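PDB 4QP0: endo-beta-mannanase from Rhizomucor miehei, which probably hydrolyses internal beta-1,4-mannosidic linkages at random in mannans, galactomannans and glucomannans, as a secreted family 5 glycoside hydrolase. Local coordinates for residues V51-F57 and I101-L107; S63-Q67 and M76-D80; Q310-E314 and H352-M356. One frame throughout, in Å; residues are numbered along the deposited sequence.

Interaction 1 (V51-F57 and I101-L107); sequences VVRTWLF and IKLIFTL
Val52 and Thr54 each use both backbone polar atoms to join strand 51-55 to its parallel neighbour 102-106. Val52 N reaches Lys102 O at 2.9 Å and Ile104 N returns to Val52 O; Thr54 N then meets Ile104 O and Thr106 N meets Thr54 O. Leu56 N continues the series beyond the strand, donating to Thr106 O at 2.8 Å. On one face, the Thr106 OG1 hydroxyl lies over the Arg53 guanidinium, 3.7 Å from Arg53 NH2 and not bonded to it; it bonds instead to Glu171, which also forms a salt bridge with Arg53 NE, while NH2 goes to Asn174, and Arg53 also pairs with Glu292 and Glu293. The two strands are neighbouring staves of the family 5 TIM barrel, and this face looks into the barrel, where the Arg53 chain, CG anti to the backbone N (chi1 -175°), extends among the carboxylates. Trp55 lies alongside Thr106, its CZ3 edge 3.8 Å from Thr106 OG1. The other face is largely apolar, although Thr54 OG1 bonds to Ala26 O: Leu56 CD1 sits over the Phe105 ring, 3.6 Å from its centroid, in a CH-pi contact. Val52 CG1 touches Leu103 CD2 at 3.7 Å, and helices 34-47 and 87-98 cover this layer.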
ATOM      1  N   VAL A  51      -6.519  -7.966   7.877  1.00 26.62           N
ATOM      2  CA  VAL A  51      -6.371  -6.835   6.948  1.00 27.36           C
ATOM      3  C   VAL A  51      -5.680  -7.258   5.659  1.00 27.91           C
ATOM      4  O   VAL A  51      -4.733  -8.049   5.686  1.00 27.23           O
ATOM      5  CB  VAL A  51      -5.563  -5.660   7.568  1.00 26.86           C
ATOM      6  CG1 VAL A  51      -5.366  -4.539   6.552  1.00 27.41           C
ATOM      7  CG2 VAL A  51      -6.252  -5.104   8.806  1.00 26.82           C
ATOM      8  N   VAL A  52      -6.137  -6.710   4.532  1.00 27.63           N
ATOM      9  CA  VAL A  52      -5.436  -6.892   3.265  1.00 27.01           C
ATOM     10  C   VAL A  52      -5.207  -5.552   2.514  1.00 28.31           C
ATOM     11  O   VAL A  52      -6.090  -4.686   2.446  1.00 26.37           O
ATOM     12  CB  VAL A  52      -6.111  -7.993   2.398  1.00 27.14           C
ATOM     13  CG1 VAL A  52      -7.525  -7.605   1.988  1.00 27.39           C
ATOM     14  CG2 VAL A  52      -5.262  -8.358   1.187  1.00 26.85           C
ATOM     15  N   ARG A  53      -3.993  -5.393   1.993  1.00 28.25           N
ATOM     16  CA  ARG A  53      -3.621  -4.249   1.191  1.00 29.15           C
ATOM     17  C   ARG A  53      -3.733  -4.649  -0.270  1.00 30.34           C
ATOM     18  O   ARG A  53      -3.334  -5.752  -0.643  1.00 30.58           O
ATOM     19  CB  ARG A  53      -2.190  -3.857   1.509  1.00 29.36           C
ATOM     20  CG  ARG A  53      -1.715  -2.597   0.818  1.00 29.93           C
ATOM     21  CD  ARG A  53      -0.371  -2.177   1.371  1.00 29.87           C
ATOM     22  NE  ARG A  53       0.239  -1.137   0.558  1.00 29.58           N
ATOM     23  CZ  ARG A  53       1.032  -1.362  -0.484  1.00 30.43           C
ATOM     24  NH1 ARG A  53       1.326  -2.607  -0.850  1.00 30.75           N
ATOM     25  NH2 ARG A  53       1.534  -0.337  -1.161  1.00 29.62           N
ATOM     26  N   THR A  54      -4.287  -3.761  -1.089  1.00 29.82           N
ATOM     27  CA  THR A  54      -4.551  -4.073  -2.496  1.00 30.05           C
ATOM     28  C   THR A  54      -4.710  -2.818  -3.359  1.00 29.20           C
ATOM     29  O   THR A  54      -4.912  -1.722  -2.844  1.00 28.99           O
ATOM     30  CB  THR A  54      -5.777  -5.012  -2.655  1.00 31.90           C
ATOM     31  OG1 THR A  54      -5.953  -5.364  -4.035  1.00 33.61           O
ATOM     32  CG2 THR A  54      -7.052  -4.366  -2.128  1.00 31.51           C
ATOM     33  N   TRP A  55      -4.629  -3.017  -4.672  1.00 29.19           N
ATOM     34  CA  TRP A  55      -4.663  -1.960  -5.687  1.00 28.40           C
ATOM     35  C   TRP A  55      -6.043  -1.399  -5.913  1.00 29.07           C
ATOM     36  O   TRP A  55      -6.994  -2.165  -6.109  1.00 29.76           O
ATOM     37  CB  TRP A  55      -4.164  -2.538  -7.012  1.00 27.02           C
ATOM     38  CG  TRP A  55      -2.665  -2.732  -7.154  1.00 26.61           C
ATOM     39  CD1 TRP A  55      -1.980  -3.195  -8.279  1.00 26.44           C
ATOM     40  CD2 TRP A  55      -1.607  -2.447  -6.163  1.00 27.10           C
ATOM     41  NE1 TRP A  55      -0.629  -3.227  -8.058  1.00 26.13           N
ATOM     42  CE2 TRP A  55      -0.334  -2.785  -6.817  1.00 26.47           C
ATOM     43  CE3 TRP A  55      -1.587  -1.957  -4.855  1.00 27.44           C
ATOM     44  CZ2 TRP A  55       0.889  -2.654  -6.163  1.00 27.60           C
ATOM     45  CZ3 TRP A  55      -0.349  -1.830  -4.208  1.00 27.69           C
ATOM     46  CH2 TRP A  55       0.861  -2.172  -4.849  1.00 27.77           C
ATOM     47  N   LEU A  56      -6.163  -0.067  -5.899  1.00 28.29           N
ATOM     48  CA  LEU A  56      -7.396   0.623  -6.320  1.00 28.09           C
ATOM     49  C   LEU A  56      -7.076   1.667  -7.391  1.00 29.20           C
ATOM     50  O   LEU A  56      -7.572   2.797  -7.361  1.00 29.40           O
ATOM     51  CB  LEU A  56      -8.134   1.275  -5.144  1.00 26.97           C
ATOM     52  CG  LEU A  56      -9.678   1.206  -5.161  1.00 26.78           C
ATOM     53  CD1 LEU A  56     -10.290   2.081  -4.081  1.00 25.79           C
ATOM     54  CD2 LEU A  56     -10.282   1.569  -6.511  1.00 27.18           C
ATOM     55  N   PHE A  57      -6.221   1.264  -8.322  1.00 29.61           N
ATOM     56  CA  PHE A  57      -5.857   2.039  -9.495  1.00 30.72           C
ATOM     57  C   PHE A  57      -5.714   1.021 -10.620  1.00 31.69           C
ATOM     58  O   PHE A  57      -5.396  -0.148 -10.363  1.00 33.30           O
ATOM     59  CB  PHE A  57      -4.525   2.772  -9.275  1.00 31.23           C
ATOM     60  CG  PHE A  57      -3.361   1.851  -9.001  1.00 31.24           C
ATOM     61  CD1 PHE A  57      -2.538   1.418 -10.037  1.00 31.04           C
ATOM     62  CD2 PHE A  57      -3.095   1.404  -7.705  1.00 31.64           C
ATOM     63  CE1 PHE A  57      -1.484   0.558  -9.788  1.00 32.27           C
ATOM     64  CE2 PHE A  57      -2.040   0.547  -7.450  1.00 30.70           C
ATOM     65  CZ  PHE A  57      -1.240   0.117  -8.492  1.00 31.13           C
ATOM     66  N   ILE A 101     -13.085  -8.476   7.368  1.00 39.08           N
ATOM     67  CA  ILE A 101     -11.740  -8.154   6.919  1.00 37.83           C
ATOM     68  C   ILE A 101     -11.711  -6.708   6.432  1.00 38.43           C
ATOM     69  O   ILE A 101     -12.692  -6.204   5.893  1.00 38.52           O
ATOM     70  CB  ILE A 101     -11.244  -9.158   5.859  1.00 36.27           C
ATOM     71  CG1 ILE A 101     -10.973 -10.515   6.531  1.00 36.97           C
ATOM     72  CG2 ILE A 101     -10.002  -8.639   5.154  1.00 35.86           C
ATOM     73  CD1 ILE A 101     -10.583 -11.635   5.587  1.00 37.06           C
ATOM     74  N   LYS A 102     -10.582  -6.049   6.659  1.00 38.13           N
ATOM     75  CA  LYS A 102     -10.421  -4.636   6.382  1.00 36.67           C
ATOM     76  C   LYS A 102      -9.485  -4.422   5.178  1.00 36.39           C
ATOM     77  O   LYS A 102      -8.661  -5.285   4.867  1.00 36.56           O
ATOM     78  CB  LYS A 102      -9.898  -3.954   7.639  1.00 36.17           C
ATOM     79  CG  LYS A 102     -10.893  -3.959   8.791  1.00 36.87           C
ATOM     80  CD  LYS A 102     -11.291  -2.544   9.179  1.00 35.29           C
ATOM     81  CE  LYS A 102     -12.126  -2.495  10.450  1.00 36.30           C
ATOM     82  NZ  LYS A 102     -13.587  -2.402  10.166  1.00 36.82           N
ATOM     83  N   LEU A 103      -9.623  -3.283   4.503  1.00 33.42           N
ATOM     84  CA  LEU A 103      -8.922  -3.057   3.236  1.00 31.94           C
ATOM     85  C   LEU A 103      -8.062  -1.810   3.243  1.00 30.89           C
ATOM     86  O   LEU A 103      -8.529  -0.748   3.630  1.00 31.75           O
ATOM     87  CB  LEU A 103      -9.926  -2.934   2.089  1.00 31.64           C
ATOM     88  CG  LEU A 103     -10.718  -4.151   1.618  1.00 31.89           C
ATOM     89  CD1 LEU A 103     -11.986  -3.689   0.928  1.00 31.02           C
ATOM     90  CD2 LEU A 103      -9.896  -5.024   0.681  1.00 32.43           C
ATOM     91  N   ILE A 104      -6.812  -1.938   2.803  1.00 29.94           N
ATOM     92  CA  ILE A 104      -5.956  -0.772   2.557  1.00 29.54           C
ATOM     93  C   ILE A 104      -5.876  -0.551   1.046  1.00 29.54           C
ATOM     94  O   ILE A 104      -5.245  -1.325   0.333  1.00 31.34           O
ATOM     95  CB  ILE A 104      -4.535  -0.939   3.156  1.00 28.47           C
ATOM     96  CG1 ILE A 104      -4.588  -1.095   4.686  1.00 28.03           C
ATOM     97  CG2 ILE A 104      -3.665   0.250   2.812  1.00 27.62           C
ATOM     98  CD1 ILE A 104      -3.253  -1.411   5.327  1.00 26.11           C
ATOM     99  N   PHE A 105      -6.539   0.492   0.562  1.00 28.59           N
ATOM    100  CA  PHE A 105      -6.597   0.764  -0.873  1.00 28.09           C
ATOM    101  C   PHE A 105      -5.500   1.723  -1.289  1.00 27.71           C
ATOM    102  O   PHE A 105      -5.389   2.823  -0.743  1.00 28.15           O
ATOM    103  CB  PHE A 105      -7.959   1.349  -1.271  1.00 28.83           C
ATOM    104  CG  PHE A 105      -9.054   0.320  -1.450  1.00 29.70           C
ATOM    105  CD1 PHE A 105      -8.871  -0.795  -2.270  1.00 30.77           C
ATOM    106  CD2 PHE A 105     -10.291   0.490  -0.833  1.00 29.73           C
ATOM    107  CE1 PHE A 105      -9.888  -1.732  -2.438  1.00 30.92           C
ATOM    108  CE2 PHE A 105     -11.309  -0.443  -1.002  1.00 29.87           C
ATOM    109  CZ  PHE A 105     -11.106  -1.552  -1.804  1.00 30.00           C
ATOM    110  N   THR A 106      -4.688   1.305  -2.255  1.00 27.21           N
ATOM    111  CA  THR A 106      -3.629   2.155  -2.794  1.00 27.39           C
ATOM    112  C   THR A 106      -4.151   2.804  -4.075  1.00 27.10           C
ATOM    113  O   THR A 106      -4.680   2.123  -4.952  1.00 27.47           O
ATOM    114  CB  THR A 106      -2.343   1.339  -3.046  1.00 27.46           C
ATOM    115  OG1 THR A 106      -2.007   0.597  -1.863  1.00 28.20           O
ATOM    116  CG2 THR A 106      -1.170   2.243  -3.404  1.00 26.72           C
ATOM    117  N   LEU A 107      -4.015   4.121  -4.179  1.00 27.49           N
ATOM    118  CA  LEU A 107      -4.752   4.871  -5.207  1.00 27.62           C
ATOM    119  C   LEU A 107      -4.000   5.150  -6.507  1.00 29.81           C
ATOM    120  O   LEU A 107      -4.578   5.668  -7.472  1.00 31.29           O
ATOM    121  CB  LEU A 107      -5.292   6.175  -4.616  1.00 27.16           C
ATOM    122  CG  LEU A 107      -6.442   6.043  -3.617  1.00 25.78           C
ATOM    123  CD1 LEU A 107      -6.583   7.315  -2.803  1.00 26.29           C
ATOM    124  CD2 LEU A 107      -7.756   5.694  -4.305  1.00 25.75           C
TER

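Interaction 2 (S63-Q67 and M76-D80); sequences SVWFQ and MVIND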
ATOM      1  N   SER A  63      -9.032  -5.723 -20.187  1.00 38.56           N
ATOM      2  CA  SER A  63     -10.358  -6.204 -19.793  1.00 37.67           C
ATOM      3  C   SER A  63     -10.926  -5.458 -18.582  1.00 36.03           C
ATOM      4  O   SER A  63     -12.117  -5.154 -18.544  1.00 34.87           O
ATOM      5  CB  SER A  63     -10.309  -7.706 -19.508  1.00 40.33           C
ATOM      6  OG  SER A  63      -9.650  -8.398 -20.556  1.00 43.88           O
ATOM      7  N   VAL A  64     -10.064  -5.181 -17.603  1.00 34.55           N
ATOM      8  CA  VAL A  64     -10.423  -4.378 -16.433  1.00 33.75           C
ATOM      9  C   VAL A  64      -9.653  -3.067 -16.500  1.00 33.28           C
ATOM     10  O   VAL A  64      -8.435  -3.068 -16.666  1.00 35.02           O
ATOM     11  CB  VAL A  64     -10.107  -5.117 -15.105  1.00 33.53           C
ATOM     12  CG1 VAL A  64     -10.482  -4.277 -13.895  1.00 33.23           C
ATOM     13  CG2 VAL A  64     -10.834  -6.454 -15.049  1.00 32.99           C
ATOM     14  N   TRP A  65     -10.363  -1.950 -16.407  1.00 32.07           N
ATOM     15  CA  TRP A  65      -9.709  -0.648 -16.282  1.00 32.08           C
ATOM     16  C   TRP A  65     -10.522   0.263 -15.419  1.00 32.65           C
ATOM     17  O   TRP A  65     -11.752   0.187 -15.426  1.00 33.62           O
ATOM     18  CB  TRP A  65      -9.443  -0.016 -17.644  1.00 31.55           C
ATOM     19  CG  TRP A  65     -10.679   0.341 -18.443  1.00 32.33           C
ATOM     20  CD1 TRP A  65     -11.439  -0.501 -19.259  1.00 33.42           C
ATOM     21  CD2 TRP A  65     -11.332   1.661 -18.552  1.00 31.77           C
ATOM     22  NE1 TRP A  65     -12.483   0.182 -19.839  1.00 32.51           N
ATOM     23  CE2 TRP A  65     -12.476   1.480 -19.460  1.00 32.33           C
ATOM     24  CE3 TRP A  65     -11.095   2.917 -18.010  1.00 32.11           C
ATOM     25  CZ2 TRP A  65     -13.326   2.529 -19.792  1.00 31.29           C
ATOM     26  CZ3 TRP A  65     -11.958   3.965 -18.354  1.00 32.22           C
ATOM     27  CH2 TRP A  65     -13.046   3.774 -19.223  1.00 31.51           C
ATOM     28  N   PHE A  66      -9.846   1.110 -14.643  1.00 32.34           N
ATOM     29  CA  PHE A  66     -10.533   2.127 -13.837  1.00 33.25           C
ATOM     30  C   PHE A  66     -10.367   3.529 -14.416  1.00 33.16           C
ATOM     31  O   PHE A  66     -11.266   4.355 -14.292  1.00 34.19           O
ATOM     32  CB  PHE A  66     -10.094   2.099 -12.362  1.00 30.54           C
ATOM     33  CG  PHE A  66     -10.297   0.766 -11.682  1.00 29.43           C
ATOM     34  CD1 PHE A  66     -11.307  -0.101 -12.083  1.00 29.10           C
ATOM     35  CD2 PHE A  66      -9.486   0.392 -10.611  1.00 29.07           C
ATOM     36  CE1 PHE A  66     -11.482  -1.326 -11.447  1.00 28.21           C
ATOM     37  CE2 PHE A  66      -9.658  -0.832  -9.978  1.00 27.98           C
ATOM     38  CZ  PHE A  66     -10.661  -1.689 -10.395  1.00 27.46           C
ATOM     39  N   GLN A  67      -9.207   3.789 -15.020  1.00 34.41           N
ATOM     40  CA  GLN A  67      -8.946   5.049 -15.726  1.00 37.52           C
ATOM     41  C   GLN A  67      -8.350   4.779 -17.096  1.00 39.30           C
ATOM     42  O   GLN A  67      -7.788   3.710 -17.342  1.00 40.55           O
ATOM     43  CB  GLN A  67      -7.969   5.927 -14.959  1.00 37.07           C
ATOM     44  CG  GLN A  67      -8.566   6.770 -13.858  1.00 37.11           C
ATOM     45  CD  GLN A  67      -7.494   7.297 -12.921  1.00 38.25           C
ATOM     46  OE1 GLN A  67      -6.771   6.525 -12.276  1.00 39.01           O
ATOM     47  NE2 GLN A  67      -7.390   8.613 -12.835  1.00 37.08           N
ATOM     48  N   MET A  76      -9.245  12.486 -19.155  1.00 54.45           N
ATOM     49  CA  MET A  76      -9.046  11.264 -18.390  1.00 49.28           C
ATOM     50  C   MET A  76     -10.418  10.810 -17.907  1.00 45.24           C
ATOM     51  O   MET A  76     -11.032  11.456 -17.055  1.00 43.26           O
ATOM     52  CB  MET A  76      -8.092  11.493 -17.213  1.00 48.66           C
ATOM     53  CG  MET A  76      -7.642  10.214 -16.513  1.00 48.26           C
ATOM     54  SD  MET A  76      -6.686   9.072 -17.536  1.00 46.08           S
ATOM     55  CE  MET A  76      -5.102   9.908 -17.591  1.00 47.18           C
ATOM     56  N   VAL A  77     -10.898   9.707 -18.475  1.00 42.93           N
ATOM     57  CA  VAL A  77     -12.229   9.191 -18.147  1.00 42.06           C
ATOM     58  C   VAL A  77     -12.178   8.022 -17.159  1.00 40.86           C
ATOM     59  O   VAL A  77     -11.199   7.264 -17.130  1.00 39.78           O
ATOM     60  CB  VAL A  77     -13.053   8.833 -19.410  1.00 40.84           C
ATOM     61  CG1 VAL A  77     -13.237  10.067 -20.282  1.00 41.32           C
ATOM     62  CG2 VAL A  77     -12.406   7.704 -20.200  1.00 41.01           C
ATOM     63  N   ILE A  78     -13.235   7.900 -16.353  1.00 40.75           N
ATOM     64  CA  ILE A  78     -13.310   6.911 -15.272  1.00 39.88           C
ATOM     65  C   ILE A  78     -14.377   5.856 -15.573  1.00 40.32           C
ATOM     66  O   ILE A  78     -15.441   6.179 -16.098  1.00 40.37           O
ATOM     67  CB  ILE A  78     -13.600   7.594 -13.914  1.00 39.21           C
ATOM     68  CG1 ILE A  78     -12.479   8.587 -13.561  1.00 38.67           C
ATOM     69  CG2 ILE A  78     -13.784   6.558 -12.808  1.00 39.02           C
ATOM     70  CD1 ILE A  78     -12.797   9.530 -12.417  1.00 37.38           C
ATOM     71  N   ASN A  79     -14.090   4.605 -15.217  1.00 41.04           N
ATOM     72  CA  ASN A  79     -14.963   3.470 -15.528  1.00 40.11           C
ATOM     73  C   ASN A  79     -15.809   2.978 -14.361  1.00 40.93           C
ATOM     74  O   ASN A  79     -15.315   2.276 -13.474  1.00 41.91           O
ATOM     75  CB  ASN A  79     -14.133   2.310 -16.085  1.00 38.80           C
ATOM     76  CG  ASN A  79     -14.986   1.158 -16.583  1.00 39.13           C
ATOM     77  OD1 ASN A  79     -16.175   1.328 -16.875  1.00 38.24           O
ATOM     78  ND2 ASN A  79     -14.380  -0.028 -16.690  1.00 37.65           N
ATOM     79  N   ASP A  80     -17.096   3.311 -14.394  1.00 42.46           N
ATOM     80  CA  ASP A  80     -18.037   2.892 -13.356  1.00 41.86           C
ATOM     81  C   ASP A  80     -18.704   1.549 -13.656  1.00 42.40           C
ATOM     82  O   ASP A  80     -19.580   1.118 -12.902  1.00 43.27           O
ATOM     83  CB  ASP A  80     -19.122   3.956 -13.154  1.00 44.14           C
ATOM     84  CG  ASP A  80     -18.575   5.270 -12.599  1.00 45.64           C
ATOM     85  OD1 ASP A  80     -17.876   5.253 -11.557  1.00 45.21           O
ATOM     86  OD2 ASP A  80     -18.874   6.325 -13.199  1.00 44.51           O
TER
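Phe66 and Gln67 run antiparallel to Ile78 and Asn79, with Gln67 and Ile78 forming a non-hydrogen-bonded pair at the mouth of the hairpin of strands 67-70 and 75-78. Asn79 N donates to Phe66 O at 3.0 Å. The same oxygen receives a CA-H contact from Ile78, and Val77 O receives one from Gln67 CA. Asn79 adds a side-chain bond: its ND2 reaches Trp65 O at 2.9 Å, with the acceptor close to the amide plane. A first torsion of -173° swings the Asn79 amide away from its backbone N and across the Trp65 indole. There Asn79 CB stands 3.4 Å from the centroid of the six-membered ring, nearly on its normal, and the amide lies stacked at 21° to the ring. Val77 O meets the rim of the indole, 3.6 Å from Trp65 CZ3, and Val77 CG2 lies 4.1 Å from Trp65 CH2. Thr84 OG1 is a second partner of Asn79 ND2, and Asn81 N bonds to Asn79 OD1. With both ends of the amide engaged, its rotation is fixed, and it ties the loop leading into strand 67-70 to the chain just leaving strand 75-78 by polar bonds and stacking.

Interaction 3 (Q310-E314 and H352-M356); sequences QGTVE and HADAM
A histidine-carboxylate hydrogen bond joins two nearly parallel helices on the outside of the TIM barrel, helix 299-315 and the C-terminal helix 345-358, whose axes here lie 10.8 Å apart. His352 ND1 donates to Glu314 OE2 at a short 2.5 Å. The oxygen lies in the plane of the imidazole and is met on its anti side, 21° out of the carboxylate plane. Turned opposite its backbone N by a chi1 of -177°, the His352 ring projects between the helices toward helix 299-315, and the Glu314 chain, bent at its second torsion, passes it in the opposite direction to bring OE2 to the ring edge. His352 NE2 bonds to Asp321 OD2, which makes the ring a bridge between two acidic side chains; such surroundings would probably favour the protonated, cationic imidazolium. Gln310 covers one face, its CB 3.6 Å from the ring centroid in a CH-pi contact and its amide only 11° from parallel with the ring. Met356 CG lies over the opposite face. A water donates to Gln310 OE1 and accepts from His352 N at 2.7 Å, while Gln310 NE2 bonds to Tyr294 OH and Thr348 O. Val313 CG1 meets Met356 CE at 3.8 Å, and Ala355 CB borders the carboxylate of Glu314. Beneath the two helices lie strands 17-25 and 320-323, with Glu22 touching Gln310 and His352 and Asp321 touching Val313 and Met356, while helix 270-284 packs beside Val313 through Ile275.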
ATOM      1  N   GLN A 310       9.728 -11.307  11.938  1.00 33.59           N
ATOM      2  CA  GLN A 310       8.460 -11.223  12.637  1.00 33.36           C
ATOM      3  C   GLN A 310       8.675 -11.080  14.152  1.00 33.98           C
ATOM      4  O   GLN A 310       8.023 -10.253  14.800  1.00 35.01           O
ATOM      5  CB  GLN A 310       7.570 -12.419  12.259  1.00 33.97           C
ATOM      6  CG  GLN A 310       6.995 -12.292  10.845  1.00 33.26           C
ATOM      7  CD  GLN A 310       6.330 -13.557  10.315  1.00 32.91           C
ATOM      8  OE1 GLN A 310       6.339 -14.609  10.961  1.00 32.71           O
ATOM      9  NE2 GLN A 310       5.757 -13.458   9.120  1.00 30.76           N
ATOM     10  N   GLY A 311       9.612 -11.863  14.695  1.00 33.16           N
ATOM     11  CA  GLY A 311      10.075 -11.714  16.074  1.00 32.11           C
ATOM     12  C   GLY A 311      10.615 -10.332  16.402  1.00 31.23           C
ATOM     13  O   GLY A 311      10.444  -9.846  17.516  1.00 30.56           O
ATOM     14  N   THR A 312      11.266  -9.695  15.430  1.00 33.29           N
ATOM     15  CA  THR A 312      11.692  -8.293  15.561  1.00 33.37           C
ATOM     16  C   THR A 312      10.491  -7.357  15.681  1.00 33.18           C
ATOM     17  O   THR A 312      10.468  -6.494  16.556  1.00 32.92           O
ATOM     18  CB  THR A 312      12.585  -7.846  14.382  1.00 33.78           C
ATOM     19  OG1 THR A 312      13.696  -8.743  14.272  1.00 34.62           O
ATOM     20  CG2 THR A 312      13.104  -6.422  14.584  1.00 32.02           C
ATOM     21  N   VAL A 313       9.498  -7.550  14.810  1.00 34.82           N
ATOM     22  CA  VAL A 313       8.267  -6.738  14.798  1.00 33.54           C
ATOM     23  C   VAL A 313       7.516  -6.838  16.130  1.00 33.28           C
ATOM     24  O   VAL A 313       6.987  -5.831  16.636  1.00 32.38           O
ATOM     25  CB  VAL A 313       7.354  -7.116  13.612  1.00 33.40           C
ATOM     26  CG1 VAL A 313       5.928  -6.653  13.843  1.00 33.51           C
ATOM     27  CG2 VAL A 313       7.890  -6.525  12.317  1.00 33.95           C
ATOM     28  N   GLU A 314       7.476  -8.054  16.683  1.00 32.09           N
ATOM     29  CA  GLU A 314       6.913  -8.311  18.010  1.00 32.32           C
ATOM     30  C   GLU A 314       7.641  -7.520  19.100  1.00 31.41           C
ATOM     31  O   GLU A 314       7.034  -6.693  19.772  1.00 31.13           O
ATOM     32  CB  GLU A 314       6.936  -9.820  18.321  1.00 33.59           C
ATOM     33  CG  GLU A 314       5.721 -10.563  17.781  1.00 34.75           C
ATOM     34  CD  GLU A 314       6.010 -11.993  17.354  1.00 36.79           C
ATOM     35  OE1 GLU A 314       6.818 -12.688  18.013  1.00 37.95           O
ATOM     36  OE2 GLU A 314       5.410 -12.429  16.350  1.00 37.68           O
ATOM     37  N   HIS A 352       2.855 -15.917  13.589  1.00 33.36           N
ATOM     38  CA  HIS A 352       2.937 -14.479  13.792  1.00 33.26           C
ATOM     39  C   HIS A 352       1.598 -13.805  13.797  1.00 33.91           C
ATOM     40  O   HIS A 352       1.388 -12.855  14.558  1.00 35.69           O
ATOM     41  CB  HIS A 352       3.831 -13.849  12.735  1.00 32.45           C
ATOM     42  CG  HIS A 352       4.041 -12.366  12.911  1.00 31.69           C
ATOM     43  ND1 HIS A 352       4.563 -11.836  14.033  1.00 31.10           N
ATOM     44  CD2 HIS A 352       3.789 -11.298  12.049  1.00 30.82           C
ATOM     45  CE1 HIS A 352       4.643 -10.498  13.896  1.00 30.97           C
ATOM     46  NE2 HIS A 352       4.167 -10.172  12.683  1.00 29.84           N
ATOM     47  N   ALA A 353       0.687 -14.269  12.943  1.00 34.08           N
ATOM     48  CA  ALA A 353      -0.654 -13.687  12.857  1.00 34.67           C
ATOM     49  C   ALA A 353      -1.368 -13.774  14.206  1.00 35.76           C
ATOM     50  O   ALA A 353      -1.932 -12.781  14.681  1.00 35.59           O
ATOM     51  CB  ALA A 353      -1.467 -14.363  11.764  1.00 33.87           C
ATOM     52  N   ASP A 354      -1.307 -14.957  14.827  1.00 36.52           N
ATOM     53  CA  ASP A 354      -1.876 -15.197  16.159  1.00 37.54           C
ATOM     54  C   ASP A 354      -1.230 -14.334  17.241  1.00 35.83           C
ATOM     55  O   ASP A 354      -1.919 -13.834  18.126  1.00 37.54           O
ATOM     56  CB  ASP A 354      -1.763 -16.682  16.547  1.00 39.27           C
ATOM     57  CG  ASP A 354      -2.455 -17.609  15.552  1.00 42.51           C
ATOM     58  OD1 ASP A 354      -3.602 -17.319  15.133  1.00 45.32           O
ATOM     59  OD2 ASP A 354      -1.849 -18.637  15.185  1.00 44.14           O
ATOM     60  N   ALA A 355       0.089 -14.166  17.163  1.00 34.26           N
ATOM     61  CA  ALA A 355       0.833 -13.389  18.149  1.00 33.89           C
ATOM     62  C   ALA A 355       0.494 -11.894  18.093  1.00 34.41           C
ATOM     63  O   ALA A 355       0.432 -11.236  19.131  1.00 35.14           O
ATOM     64  CB  ALA A 355       2.330 -13.619  17.994  1.00 33.05           C
ATOM     65  N   MET A 356       0.270 -11.361  16.892  1.00 32.26           N
ATOM     66  CA  MET A 356      -0.217  -9.993  16.761  1.00 32.88           C
ATOM     67  C   MET A 356      -1.678  -9.878  17.198  1.00 33.52           C
ATOM     68  O   MET A 356      -2.057  -8.903  17.842  1.00 34.16           O
ATOM     69  CB  MET A 356      -0.050  -9.476  15.326  1.00 32.54           C
ATOM     70  CG  MET A 356       1.388  -9.435  14.837  1.00 31.84           C
ATOM     71  SD  MET A 356       2.410  -8.225  15.696  1.00 32.04           S
ATOM     72  CE  MET A 356       2.170  -6.792  14.636  1.00 29.04           C
TER
HETATM   73  O   HOH W   1       4.332 -16.874  11.565  1.00 28.86           O

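Overall arrangement
Three levels of one TIM barrel are represented: its inner wall in interaction 1, a loop and hairpin in interaction 2, and the outer helical layer in interaction 3. Along the chain, interaction 2 is nested within the loop that interaction 1 closes, and interaction 3 follows both. The centres of interactions 1 and 2 are about 18 Å apart, yet they touch, Phe66 packing against the backbone of Leu56 and Phe57. Interaction 3 stands about 21 Å from interaction 1, centre to centre, without contact; strand 17-25 relates the two, pairing with 51-55 and touching both helices. Interactions 2 and 3, about 38 Å apart between centres, occupy opposite sides of the chain's centre, so the barrel separates the hairpin from the helical layer that packs the C-terminal helix.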